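Local coordinates for protein 6-phospho-beta-d glycosidase (Streptococcus pyogenes, PDB 5FOO) that probably hydrolyses 6-phospho-beta-glucosides, as a retaining beta-glycosidase of glycosyl hydrolase family 1, at residues W133-V143 against V192-V203. The protein carries 1 engineered substitution. Numbering follows the deposited sequence.
Sequences WESKHVVDLFV and VAYNLALATAKV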
ATOM      1  N   TRP A 133     -15.981   6.589  -2.249  1.00 26.09           N
ATOM      2  CA  TRP A 133     -15.347   7.318  -1.166  1.00 27.45           C
ATOM      3  C   TRP A 133     -15.787   8.797  -1.087  1.00 28.28           C
ATOM      4  O   TRP A 133     -15.473   9.507  -0.106  1.00 26.74           O
ATOM      5  CB  TRP A 133     -13.813   7.238  -1.281  1.00 25.15           C
ATOM      6  CG  TRP A 133     -13.294   5.836  -1.124  1.00 26.43           C
ATOM      7  CD1 TRP A 133     -12.686   5.100  -2.076  1.00 23.91           C
ATOM      8  CD2 TRP A 133     -13.384   4.998   0.041  1.00 26.82           C
ATOM      9  NE1 TRP A 133     -12.333   3.865  -1.573  1.00 27.66           N
ATOM     10  CE2 TRP A 133     -12.752   3.769  -0.280  1.00 28.34           C
ATOM     11  CE3 TRP A 133     -13.895   5.175   1.316  1.00 27.89           C
ATOM     12  CZ2 TRP A 133     -12.621   2.723   0.633  1.00 29.05           C
ATOM     13  CZ3 TRP A 133     -13.769   4.122   2.268  1.00 27.31           C
ATOM     14  CH2 TRP A 133     -13.136   2.918   1.917  1.00 29.32           C
ATOM     15  N   GLU A 134     -16.502   9.277  -2.105  1.00 29.27           N
ATOM     16  CA  GLU A 134     -17.067  10.640  -2.000  1.00 29.17           C
ATOM     17  C   GLU A 134     -18.152  10.636  -0.973  1.00 27.15           C
ATOM     18  O   GLU A 134     -18.486  11.664  -0.505  1.00 27.78           O
ATOM     19  CB  GLU A 134     -17.642  11.158  -3.318  1.00 28.62           C
ATOM     20  CG  GLU A 134     -16.684  11.168  -4.499  1.00 32.34           C
ATOM     21  CD  GLU A 134     -17.458  11.098  -5.818  1.00 32.33           C
ATOM     22  OE1 GLU A 134     -18.514  11.720  -5.881  1.00 35.11           O
ATOM     23  OE2 GLU A 134     -17.064  10.383  -6.730  1.00 28.97           O
ATOM     24  N   SER A 135     -18.681   9.481  -0.577  1.00 28.78           N
ATOM     25  CA  SER A 135     -19.810   9.482   0.342  1.00 25.76           C
ATOM     26  C   SER A 135     -19.464   9.094   1.774  1.00 27.78           C
ATOM     27  O   SER A 135     -18.880   8.000   2.015  1.00 28.94           O
ATOM     28  CB  SER A 135     -20.881   8.563  -0.177  1.00 25.56           C
ATOM     29  OG  SER A 135     -21.700   8.139   0.897  1.00 27.33           O
ATOM     30  N   LYS A 136     -19.893   9.936   2.726  1.00 24.40           N
ATOM     31  CA  LYS A 136     -19.731   9.591   4.147  1.00 28.67           C
ATOM     32  C   LYS A 136     -20.594   8.423   4.599  1.00 28.88           C
ATOM     33  O   LYS A 136     -20.252   7.735   5.583  1.00 28.81           O
ATOM     34  CB  LYS A 136     -19.901  10.810   5.011  1.00 29.57           C
ATOM     35  CG  LYS A 136     -18.799  11.854   4.706  1.00 28.26           C
ATOM     36  CD  LYS A 136     -18.971  13.156   5.508  1.00 27.83           C
ATOM     37  CE  LYS A 136     -17.844  14.124   5.178  1.00 28.36           C
ATOM     38  NZ  LYS A 136     -17.852  15.277   6.097  1.00 27.55           N
ATOM     39  N   HIS A 137     -21.652   8.111   3.850  1.00 28.38           N
ATOM     40  CA  HIS A 137     -22.418   6.883   4.110  1.00 28.73           C
ATOM     41  C   HIS A 137     -21.581   5.648   3.747  1.00 28.73           C
ATOM     42  O   HIS A 137     -21.510   4.706   4.507  1.00 30.28           O
ATOM     43  CB  HIS A 137     -23.740   6.875   3.355  1.00 28.60           C
ATOM     44  CG  HIS A 137     -24.497   5.593   3.501  1.00 29.76           C
ATOM     45  ND1 HIS A 137     -24.966   5.144   4.715  1.00 34.68           N
ATOM     46  CD2 HIS A 137     -24.870   4.676   2.587  1.00 29.86           C
ATOM     47  CE1 HIS A 137     -25.616   4.011   4.535  1.00 35.10           C
ATOM     48  NE2 HIS A 137     -25.559   3.702   3.253  1.00 32.23           N
ATOM     49  N   VAL A 138     -20.927   5.687   2.602  1.00 25.49           N
ATOM     50  CA  VAL A 138     -19.969   4.652   2.231  1.00 27.40           C
ATOM     51  C   VAL A 138     -18.872   4.417   3.283  1.00 26.46           C
ATOM     52  O   VAL A 138     -18.490   3.240   3.543  1.00 24.19           O
ATOM     53  CB  VAL A 138     -19.350   4.909   0.854  1.00 28.55           C
ATOM     54  CG1 VAL A 138     -18.079   4.059   0.629  1.00 29.22           C
ATOM     55  CG2 VAL A 138     -20.409   4.665  -0.222  1.00 26.96           C
ATOM     56  N   VAL A 139     -18.354   5.504   3.835  1.00 25.34           N
ATOM     57  CA  VAL A 139     -17.395   5.425   4.936  1.00 27.74           C
ATOM     58  C   VAL A 139     -17.974   4.647   6.087  1.00 28.70           C
ATOM     59  O   VAL A 139     -17.299   3.813   6.679  1.00 25.35           O
ATOM     60  CB  VAL A 139     -16.993   6.794   5.435  1.00 27.43           C
ATOM     61  CG1 VAL A 139     -16.342   6.723   6.824  1.00 28.37           C
ATOM     62  CG2 VAL A 139     -16.015   7.385   4.425  1.00 28.87           C
ATOM     63  N   ASP A 140     -19.228   4.905   6.408  1.00 30.69           N
ATOM     64  CA  ASP A 140     -19.903   4.130   7.481  1.00 30.32           C
ATOM     65  C   ASP A 140     -20.040   2.672   7.125  1.00 29.57           C
ATOM     66  O   ASP A 140     -19.895   1.854   7.981  1.00 29.58           O
ATOM     67  CB  ASP A 140     -21.292   4.700   7.806  1.00 30.25           C
ATOM     68  CG  ASP A 140     -21.223   5.989   8.629  1.00 32.58           C
ATOM     69  OD1 ASP A 140     -20.263   6.223   9.371  1.00 33.39           O
ATOM     70  OD2 ASP A 140     -22.149   6.791   8.542  1.00 38.97           O
ATOM     71  N   LEU A 141     -20.341   2.338   5.866  1.00 28.43           N
ATOM     72  CA  LEU A 141     -20.437   0.948   5.469  1.00 27.20           C
ATOM     73  C   LEU A 141     -19.021   0.234   5.534  1.00 29.38           C
ATOM     74  O   LEU A 141     -18.910  -0.954   5.881  1.00 25.37           O
ATOM     75  CB  LEU A 141     -21.044   0.838   4.081  1.00 28.19           C
ATOM     76  CG  LEU A 141     -22.430   1.428   3.861  1.00 29.23           C
ATOM     77  CD1 LEU A 141     -22.919   1.176   2.454  1.00 30.23           C
ATOM     78  CD2 LEU A 141     -23.430   0.877   4.872  1.00 27.71           C
ATOM     79  N   PHE A 142     -17.966   0.982   5.222  1.00 25.05           N
ATOM     80  CA  PHE A 142     -16.598   0.479   5.378  1.00 27.53           C
ATOM     81  C   PHE A 142     -16.310   0.123   6.854  1.00 26.66           C
ATOM     82  O   PHE A 142     -15.735  -0.921   7.164  1.00 23.83           O
ATOM     83  CB  PHE A 142     -15.600   1.499   4.799  1.00 24.33           C
ATOM     84  CG  PHE A 142     -14.157   1.145   4.955  1.00 25.89           C
ATOM     85  CD1 PHE A 142     -13.636   0.042   4.341  1.00 22.47           C
ATOM     86  CD2 PHE A 142     -13.311   1.993   5.636  1.00 25.64           C
ATOM     87  CE1 PHE A 142     -12.324  -0.255   4.447  1.00 24.25           C
ATOM     88  CE2 PHE A 142     -11.990   1.676   5.764  1.00 26.14           C
ATOM     89  CZ  PHE A 142     -11.504   0.553   5.181  1.00 25.38           C
ATOM     90  N   VAL A 143     -16.764   0.971   7.746  1.00 26.54           N
ATOM     91  CA  VAL A 143     -16.636   0.718   9.193  1.00 25.92           C
ATOM     92  C   VAL A 143     -17.357  -0.528   9.606  1.00 25.34           C
ATOM     93  O   VAL A 143     -16.840  -1.310  10.373  1.00 31.01           O
ATOM     94  CB  VAL A 143     -17.168   1.912  10.043  1.00 25.50           C
ATOM     95  CG1 VAL A 143     -17.221   1.588  11.541  1.00 23.19           C
ATOM     96  CG2 VAL A 143     -16.311   3.150   9.779  1.00 26.30           C
ATOM     97  N   VAL A 192     -12.591  13.204  -1.094  1.00 26.64           N
ATOM     98  CA  VAL A 192     -12.166  11.810  -0.950  1.00 25.09           C
ATOM     99  C   VAL A 192     -10.999  11.641   0.026  1.00 28.29           C
ATOM    100  O   VAL A 192     -11.057  10.725   0.859  1.00 28.63           O
ATOM    101  CB  VAL A 192     -11.907  11.155  -2.321  1.00 25.82           C
ATOM    102  CG1 VAL A 192     -11.184   9.814  -2.248  1.00 25.97           C
ATOM    103  CG2 VAL A 192     -13.262  10.899  -3.016  1.00 25.02           C
ATOM    104  N   ALA A 193      -9.979  12.515  -0.055  1.00 26.26           N
ATOM    105  CA  ALA A 193      -8.867  12.474   0.862  1.00 30.28           C
ATOM    106  C   ALA A 193      -9.321  12.674   2.319  1.00 30.69           C
ATOM    107  O   ALA A 193      -8.942  11.896   3.192  1.00 28.48           O
ATOM    108  CB  ALA A 193      -7.836  13.498   0.482  1.00 28.99           C
ATOM    109  N   TYR A 194     -10.162  13.685   2.568  1.00 26.63           N
ATOM    110  CA  TYR A 194     -10.712  13.848   3.919  1.00 27.33           C
ATOM    111  C   TYR A 194     -11.502  12.589   4.346  1.00 29.16           C
ATOM    112  O   TYR A 194     -11.373  12.119   5.488  1.00 27.93           O
ATOM    113  CB  TYR A 194     -11.602  15.080   4.015  1.00 24.35           C
ATOM    114  CG  TYR A 194     -12.373  15.209   5.298  1.00 22.97           C
ATOM    115  CD1 TYR A 194     -13.577  14.624   5.448  1.00 23.71           C
ATOM    116  CD2 TYR A 194     -11.854  15.948   6.358  1.00 24.03           C
ATOM    117  CE1 TYR A 194     -14.286  14.738   6.649  1.00 28.11           C
ATOM    118  CE2 TYR A 194     -12.535  16.089   7.557  1.00 28.20           C
ATOM    119  CZ  TYR A 194     -13.739  15.462   7.710  1.00 25.79           C
ATOM    120  OH  TYR A 194     -14.358  15.608   8.875  1.00 28.77           O
ATOM    121  N   ASN A 195     -12.286  12.026   3.415  1.00 27.80           N
ATOM    122  CA  ASN A 195     -13.165  10.929   3.762  1.00 26.44           C
ATOM    123  C   ASN A 195     -12.348   9.666   4.084  1.00 27.29           C
ATOM    124  O   ASN A 195     -12.689   8.925   5.005  1.00 25.61           O
ATOM    125  CB  ASN A 195     -14.201  10.655   2.677  1.00 25.35           C
ATOM    126  CG  ASN A 195     -15.302  11.716   2.611  1.00 27.92           C
ATOM    127  OD1 ASN A 195     -15.407  12.639   3.448  1.00 28.30           O
ATOM    128  ND2 ASN A 195     -16.132  11.584   1.597  1.00 24.65           N
ATOM    129  N   LEU A 196     -11.238   9.458   3.374  1.00 27.80           N
ATOM    130  CA  LEU A 196     -10.322   8.329   3.676  1.00 27.52           C
ATOM    131  C   LEU A 196      -9.643   8.431   5.044  1.00 25.84           C
ATOM    132  O   LEU A 196      -9.511   7.423   5.791  1.00 25.08           O
ATOM    133  CB  LEU A 196      -9.313   8.176   2.555  1.00 25.91           C
ATOM    134  CG  LEU A 196      -9.943   7.623   1.288  1.00 25.70           C
ATOM    135  CD1 LEU A 196      -8.971   7.847   0.146  1.00 25.73           C
ATOM    136  CD2 LEU A 196     -10.240   6.148   1.395  1.00 28.32           C
ATOM    137  N   ALA A 197      -9.251   9.653   5.388  1.00 25.44           N
ATOM    138  CA  ALA A 197      -8.664   9.944   6.693  1.00 25.50           C
ATOM    139  C   ALA A 197      -9.670   9.772   7.844  1.00 24.31           C
ATOM    140  O   ALA A 197      -9.319   9.232   8.860  1.00 23.78           O
ATOM    141  CB  ALA A 197      -8.124  11.347   6.725  1.00 26.45           C
ATOM    142  N   LEU A 198     -10.883  10.255   7.642  1.00 23.35           N
ATOM    143  CA  LEU A 198     -11.983  10.075   8.555  1.00 25.20           C
ATOM    144  C   LEU A 198     -12.327   8.589   8.705  1.00 27.61           C
ATOM    145  O   LEU A 198     -12.563   8.128   9.827  1.00 27.42           O
ATOM    146  CB  LEU A 198     -13.226  10.832   8.122  1.00 25.59           C
ATOM    147  CG  LEU A 198     -14.498  10.602   8.987  1.00 27.51           C
ATOM    148  CD1 LEU A 198     -14.320  11.137  10.389  1.00 29.30           C
ATOM    149  CD2 LEU A 198     -15.679  11.275   8.334  1.00 29.93           C
ATOM    150  N   ALA A 199     -12.367   7.858   7.601  1.00 24.41           N
ATOM    151  CA  ALA A 199     -12.529   6.400   7.661  1.00 25.75           C
ATOM    152  C   ALA A 199     -11.453   5.696   8.467  1.00 24.34           C
ATOM    153  O   ALA A 199     -11.743   4.773   9.173  1.00 29.42           O
ATOM    154  CB  ALA A 199     -12.589   5.816   6.268  1.00 27.56           C
ATOM    155  N   THR A 200     -10.230   6.153   8.355  1.00 25.89           N
ATOM    156  CA  THR A 200      -9.117   5.617   9.131  1.00 27.88           C
ATOM    157  C   THR A 200      -9.419   5.732  10.649  1.00 30.88           C
ATOM    158  O   THR A 200      -9.319   4.746  11.400  1.00 24.13           O
ATOM    159  CB  THR A 200      -7.815   6.315   8.811  1.00 25.60           C
ATOM    160  OG1 THR A 200      -7.525   6.236   7.401  1.00 24.31           O
ATOM    161  CG2 THR A 200      -6.633   5.650   9.555  1.00 28.07           C
ATOM    162  N   ALA A 201      -9.842   6.922  11.056  1.00 27.08           N
ATOM    163  CA  ALA A 201     -10.131   7.212  12.463  1.00 27.19           C
ATOM    164  C   ALA A 201     -11.363   6.467  12.974  1.00 27.19           C
ATOM    165  O   ALA A 201     -11.336   5.948  14.085  1.00 29.16           O
ATOM    166  CB  ALA A 201     -10.297   8.708  12.664  1.00 28.64           C
ATOM    167  N   LYS A 202     -12.408   6.349  12.156  1.00 24.76           N
ATOM    168  CA  LYS A 202     -13.551   5.568  12.498  1.00 26.10           C
ATOM    169  C   LYS A 202     -13.306   4.061  12.598  1.00 26.38           C
ATOM    170  O   LYS A 202     -13.892   3.385  13.456  1.00 25.63           O
ATOM    171  CB  LYS A 202     -14.715   5.856  11.560  1.00 28.48           C
ATOM    172  CG  LYS A 202     -15.221   7.271  11.724  1.00 32.59           C
ATOM    173  CD  LYS A 202     -16.554   7.491  11.025  1.00 37.34           C
ATOM    174  CE  LYS A 202     -17.634   7.313  12.065  1.00 43.13           C
ATOM    175  NZ  LYS A 202     -18.964   7.419  11.451  1.00 49.94           N
ATOM    176  N   VAL A 203     -12.443   3.525  11.745  1.00 25.56           N
ATOM    177  CA  VAL A 203     -12.118   2.111  11.814  1.00 24.89           C
ATOM    178  C   VAL A 203     -11.290   1.860  13.078  1.00 24.47           C
ATOM    179  O   VAL A 203     -11.493   0.844  13.786  1.00 22.71           O
ATOM    180  CB  VAL A 203     -11.414   1.588  10.529  1.00 23.59           C
ATOM    181  CG1 VAL A 203     -10.913   0.180  10.753  1.00 24.15           C
ATOM    182  CG2 VAL A 203     -12.473   1.574   9.413  1.00 27.21           C
TER
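Lys-202 NZ meets Asp-140 OD1 at 2.7 Å, nearly along the C-O axis of that oxygen, in a salt bridge at the solvent-facing border of two neighbouring helices. A bend at chi3 (96°) turns the lysine chain up to the carboxylate, while its CB packs against Val-143 CG2; a long amphipathic residue suits a place where the base packs and the tip is charged. The second polar tie is buried. Asn-195 sends ND2 to Trp-133 O, 2.8 Å away and almost straight at 169°, with the acceptor in the plane of the amide. The asparagine thus holds a backbone carbonyl in the turn just before helix 136-143, and Gln-191 NE2, binding OD1, helps fix which way the amide faces. The extended Lys-136 side chain crosses that of Asn-195 at about a right angle, its CE 3.3 Å from Asn-195 OD1, and carries its ammonium past the Tyr-194 ring to Glu-282, which also accepts from the tyrosine hydroxyl.

Alongside these polar ties runs an apolar seam. Leu-196 CD2 sits over one face of the Trp-133 indole in a CH-pi contact, 3.8 Å from the centroid of the six-membered ring. Ala-199 is small enough for Val-139 CG1 to come within 3.9 Å of its CB, and Phe-142 lies against the same methyl and against Val-203 CG2. The short helical segments cross at -32° with axes 9.5 Å apart, running roughly parallel, as successive outer helices of a TIM barrel do. Barrel strand 159-161 lies between helices 136-153 and 186-208 in sequence, followed by short strand 163-164 and helix 166-174, which packs on Trp-133 and Leu-196; loop residue Val-162 touches Phe-142 and Val-203, and helix 280-288 covers Tyr-194 and Lys-202.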